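Local coordinates for protein aspartate aminotransferase, cytoplasmic (Schizosaccharomyces pombe 972h-, PDB 6JPK) that transfers the amino group of L-aspartate to 2-oxoglutarate, giving oxaloacetate and L-glutamate, as a homodimeric pyridoxal-phosphate-dependent enzyme, at residues Met257-Gly261 and Glu262-Cys266; Pro296-Gly299 and Ala300-Ala304. The protein carries 1 engineered substitution. All blocks are in the same frame, centred on the assembly; numbering follows the deposited sequence.

Interaction 1. Residues Met257-Gly261 and Glu262-Cys266; sequences MGLYG and ERTGC. With PO4 (phosphate ion), chain C.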
loop_
_atom_site.group_PDB
_atom_site.type_symbol
_atom_site.label_atom_id
_atom_site.label_comp_id
_atom_site.label_asym_id
_atom_site.label_seq_id
_atom_site.Cartn_x
_atom_site.Cartn_y
_atom_site.Cartn_z
ATOM N N MET A 257 -6.561 -11.298 12.725
ATOM C CA MET A 257 -5.249 -11.908 12.906
ATOM C C MET A 257 -4.261 -10.973 13.594
ATOM O O MET A 257 -3.079 -11.328 13.738
ATOM C CB MET A 257 -4.683 -12.382 11.570
ATOM C CG MET A 257 -5.430 -13.569 10.983
ATOM S SD MET A 257 -4.586 -14.167 9.514
ATOM C CE MET A 257 -5.631 -15.598 9.101
ATOM N N GLY A 258 -4.714 -9.801 14.034
ATOM C CA GLY A 258 -3.820 -8.869 14.702
ATOM C C GLY A 258 -2.690 -8.384 13.822
ATOM O O GLY A 258 -1.625 -8.031 14.333
ATOM N N LEU A 259 -2.885 -8.377 12.506
ATOM C CA LEU A 259 -1.827 -8.015 11.571
ATOM C C LEU A 259 -1.777 -6.518 11.262
ATOM O O LEU A 259 -0.919 -6.103 10.480
ATOM C CB LEU A 259 -1.991 -8.816 10.269
ATOM C CG LEU A 259 -1.620 -10.305 10.370
ATOM C CD1 LEU A 259 -2.002 -11.056 9.092
ATOM C CD2 LEU A 259 -0.124 -10.442 10.632
ATOM N N TYR A 260 -2.684 -5.722 11.843
ATOM C CA TYR A 260 -2.765 -4.257 11.764
ATOM C C TYR A 260 -1.772 -3.599 10.813
ATOM O O TYR A 260 -2.107 -3.301 9.658
ATOM C CB TYR A 260 -2.595 -3.652 13.164
ATOM C CG TYR A 260 -3.650 -4.138 14.148
ATOM C CD1 TYR A 260 -4.961 -3.665 14.083
ATOM C CD2 TYR A 260 -3.341 -5.088 15.121
ATOM C CE1 TYR A 260 -5.933 -4.122 14.968
ATOM C CE2 TYR A 260 -4.308 -5.551 16.007
ATOM C CZ TYR A 260 -5.596 -5.054 15.929
ATOM O OH TYR A 260 -6.560 -5.515 16.789
ATOM N N GLY A 261 -0.545 -3.378 11.298
ATOM C CA GLY A 261 0.487 -2.645 10.579
ATOM C C GLY A 261 1.174 -3.382 9.442
ATOM O O GLY A 261 1.906 -2.745 8.673
ATOM N N GLU A 262 0.977 -4.694 9.317
ATOM C CA GLU A 262 1.476 -5.391 8.140
ATOM C C GLU A 262 0.576 -5.210 6.920
ATOM O O GLU A 262 1.003 -5.554 5.814
ATOM C CB GLU A 262 1.666 -6.887 8.440
ATOM C CG GLU A 262 2.330 -7.180 9.808
ATOM C CD GLU A 262 3.725 -6.535 9.994
ATOM O OE1 GLU A 262 4.303 -5.991 9.016
ATOM O OE2 GLU A 262 4.247 -6.578 11.142
ATOM N N ARG A 263 -0.640 -4.685 7.097
ATOM C CA ARG A 263 -1.529 -4.289 6.002
ATOM C C ARG A 263 -1.939 -5.485 5.130
ATOM O O ARG A 263 -1.654 -5.544 3.930
ATOM C CB ARG A 263 -0.890 -3.188 5.144
ATOM C CG ARG A 263 -0.210 -2.062 5.921
ATOM C CD ARG A 263 -1.132 -1.430 6.951
ATOM N NE ARG A 263 -2.280 -0.731 6.363
ATOM C CZ ARG A 263 -3.511 -0.791 6.868
ATOM N NH1 ARG A 263 -4.498 -0.124 6.299
ATOM N NH2 ARG A 263 -3.762 -1.554 7.932
ATOM N N THR A 264 -2.653 -6.428 5.744
ATOM C CA THR A 264 -3.084 -7.649 5.061
ATOM C C THR A 264 -4.600 -7.616 4.857
ATOM O O THR A 264 -5.373 -7.671 5.825
ATOM C CB THR A 264 -2.652 -8.883 5.851
ATOM O OG1 THR A 264 -1.239 -8.819 6.091
ATOM C CG2 THR A 264 -2.966 -10.155 5.083
ATOM N N GLY A 265 -5.020 -7.537 3.595
ATOM C CA GLY A 265 -6.424 -7.482 3.245
ATOM C C GLY A 265 -6.631 -8.005 1.844
ATOM O O GLY A 265 -5.681 -8.366 1.142
ATOM N N CYS A 266 -7.896 -8.046 1.433
ATOM C CA CYS A 266 -8.231 -8.544 0.109
ATOM C C CYS A 266 -9.533 -7.911 -0.358
ATOM O O CYS A 266 -10.475 -7.785 0.429
ATOM C CB CYS A 266 -8.357 -10.073 0.126
ATOM S SG CYS A 266 -8.161 -10.816 -1.501
HETATM P P PO4 C . -7.535 -1.591 7.846
HETATM O O1 PO4 C . -7.211 -0.665 6.690
HETATM O O2 PO4 C . -7.587 -3.035 7.402
HETATM O O3 PO4 C . -6.467 -1.399 8.903
HETATM O O4 PO4 C . -8.875 -1.267 8.463
HETATM O O HOH W 1 -3.537 -5.500 8.256
#
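Arg263 curls back over the turn so that its guanidinium edge meets the carbonyl oxygen of Tyr260. CG lies beside the backbone N (chi1 -44°), and two further bends in the chain bring Arg263 NH2 to 3.0 Å from Tyr260 O, with that oxygen lying in the guanidinium plane. The backbone Arg263 N binds the same Tyr260 O at 3.3 Å, coming from the opposite face of the carbonyl plane, and a water bound to Thr264 N donates a third hydrogen bond to it. Just before this, Glu262 N closes the turn onto Leu259 O at 2.6 Å. Leu259 turns its two methyls to different neighbours: its side chain crosses that of Glu262 at about a right angle, with CD2 over CG, while Leu259 CD1 rests 3.8 Å from Thr264 OG1. The Tyr260 ring heads off elsewhere, packing against Lys255, predicted to carry the cofactor, and hydrogen-bonding through OH to Tyr40 N; its edge-to-face partner is Tyr70 of the second subunit. The outer edge of the guanidinium takes a phosphate ion in a fork, Arg263 NH1 to PO4 O1 at 2.8 Å and Arg263 NH2 to PO4 O3 at 2.9 Å. Ser107, Gly108, Thr109, Ser252 and Tyr70 of the second subunit complete that site, consistent with the cup that holds the cofactor's phosphate in aminotransferases of this class. Tyr260 O, the phosphate and Ile292 O of the second subunit together hold the guanidinium's rotation, which probably favours binding of the anion.

Interaction 2. Residues Pro296-Gly299 and Ala300-Ala304; sequences PAYG and ARIAA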
loop_
_atom_site.group_PDB
_atom_site.type_symbol
_atom_site.label_atom_id
_atom_site.label_comp_id
_atom_site.label_asym_id
_atom_site.label_seq_id
_atom_site.Cartn_x
_atom_site.Cartn_y
_atom_site.Cartn_z
ATOM N N PRO A 296 2.140 -5.963 -0.117
ATOM C CA PRO A 296 3.175 -6.456 0.817
ATOM C C PRO A 296 3.004 -7.929 1.177
ATOM O O PRO A 296 1.918 -8.375 1.547
ATOM C CB PRO A 296 2.993 -5.563 2.054
ATOM C CG PRO A 296 1.573 -5.112 1.991
ATOM C CD PRO A 296 1.256 -4.964 0.512
ATOM N N ALA A 297 4.119 -8.658 1.156
ATOM C CA ALA A 297 4.098 -10.113 1.206
ATOM C C ALA A 297 3.979 -10.659 2.629
ATOM O O ALA A 297 3.301 -11.669 2.846
ATOM C CB ALA A 297 5.365 -10.658 0.541
ATOM N N TYR A 298 4.625 -10.006 3.604
ATOM C CA TYR A 298 4.878 -10.632 4.903
ATOM C C TYR A 298 3.590 -11.085 5.584
ATOM O O TYR A 298 3.471 -12.240 6.010
ATOM C CB TYR A 298 5.641 -9.655 5.798
ATOM C CG TYR A 298 5.784 -10.085 7.247
ATOM C CD1 TYR A 298 6.768 -10.978 7.634
ATOM C CD2 TYR A 298 4.945 -9.566 8.230
ATOM C CE1 TYR A 298 6.915 -11.360 8.969
ATOM C CE2 TYR A 298 5.077 -9.938 9.558
ATOM C CZ TYR A 298 6.067 -10.832 9.923
ATOM O OH TYR A 298 6.197 -11.205 11.241
ATOM N N GLY A 299 2.617 -10.186 5.709
ATOM C CA GLY A 299 1.363 -10.563 6.340
ATOM C C GLY A 299 0.593 -11.604 5.550
ATOM O O GLY A 299 -0.083 -12.456 6.131
ATOM N N ALA A 300 0.691 -11.559 4.219
ATOM C CA ALA A 300 -0.045 -12.509 3.392
ATOM C C ALA A 300 0.497 -13.920 3.565
ATOM O O ALA A 300 -0.275 -14.889 3.603
ATOM C CB ALA A 300 0.024 -12.088 1.926
ATOM N N ARG A 301 1.823 -14.060 3.651
ATOM C CA ARG A 301 2.395 -15.383 3.882
ATOM C C ARG A 301 1.903 -15.952 5.204
ATOM O O ARG A 301 1.583 -17.137 5.295
ATOM C CB ARG A 301 3.926 -15.320 3.856
ATOM C CG ARG A 301 4.536 -15.041 2.483
ATOM C CD ARG A 301 6.086 -15.078 2.524
ATOM N NE ARG A 301 6.611 -14.143 3.512
ATOM C CZ ARG A 301 7.320 -13.043 3.235
ATOM N NH1 ARG A 301 7.639 -12.716 1.981
ATOM N NH2 ARG A 301 7.734 -12.270 4.236
ATOM N N ILE A 302 1.803 -15.111 6.231
ATOM C CA ILE A 302 1.377 -15.581 7.544
ATOM C C ILE A 302 -0.071 -16.041 7.492
ATOM O O ILE A 302 -0.405 -17.143 7.942
ATOM C CB ILE A 302 1.580 -14.475 8.598
ATOM C CG1 ILE A 302 3.065 -14.305 8.913
ATOM C CG2 ILE A 302 0.794 -14.775 9.873
ATOM C CD1 ILE A 302 3.352 -13.076 9.783
ATOM N N ALA A 303 -0.940 -15.206 6.910
ATOM C CA ALA A 303 -2.358 -15.522 6.809
ATOM C C ALA A 303 -2.581 -16.770 5.969
ATOM O O ALA A 303 -3.389 -17.637 6.330
ATOM C CB ALA A 303 -3.115 -14.320 6.222
ATOM N N ALA A 304 -1.862 -16.891 4.846
ATOM C CA ALA A 304 -2.010 -18.087 4.026
ATOM C C ALA A 304 -1.562 -19.320 4.798
ATOM O O ALA A 304 -2.163 -20.391 4.669
ATOM C CB ALA A 304 -1.215 -17.953 2.724
HETATM O O HOH W 2 5.927 -13.712 6.489
#
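Tyr298 O is gripped twice in this first stretch of helix: a water donates to it at 2.9 Å, and Ile302 N makes a weak bond to it at 3.3 Å. The same water accepts from Arg301 NE at 3.1 Å, which pins the start of the guanidinium beside the helix. The bend at chi3 (-56°) that brings Arg301 NE to this water also carries the guanidinium back toward Ala297 and Tyr298, laying one face of the group over Ala297 C and bringing Arg301 NH1 to 3.4 Å from Ala297 CB. Guanidinium and tyrosine ring stand nearly perpendicular, 82° apart, with NH2 at the ring's edge. Backbone bonds from Arg301 N to Ala297 O and from Ala303 N to Gly299 O, each from i+4 back to i, mark helix 297-308 as alpha-helical, and it belongs to the dimer interface of this fold-type-I enzyme. Tyr298 stacks on Tyr298 of the second subunit and hydrogen-bonds through OH to Glu61 of that subunit; Arg301 NH2 forms a salt bridge with Glu262 of the second subunit. One turn along, Ile302 drops CD1 onto a face of the tyrosine ring, a CH-pi contact displaced toward the hydroxyl end, with Ile302 CD1 only 3.5 Å from Tyr298 CZ.

How the interactions relate
Both interactions are buried, their centres about 8 Å apart, and they pack against each other: Gly299, with no side chain, lets Thr264 OG1 come to 3.1 Å from Gly299 CA, and Met257 lies on Ala303. They differ in chemistry. Residues 257-266 run from an irregular turn into the sheet beside the cofactor site, and Arg263 spends its guanidinium on a carbonyl and an anion; residues 296-304 lie almost wholly on helix 297-308, away from the active site, whose repeating backbone bonds are joined by a CH-pi contact and a water-bridged arginine. Glu262 joins the two across the dimer: it touches Tyr298 of its own chain and pairs with Arg301 and His68 of the second subunit, so each chain's turn meets both copies of the helix.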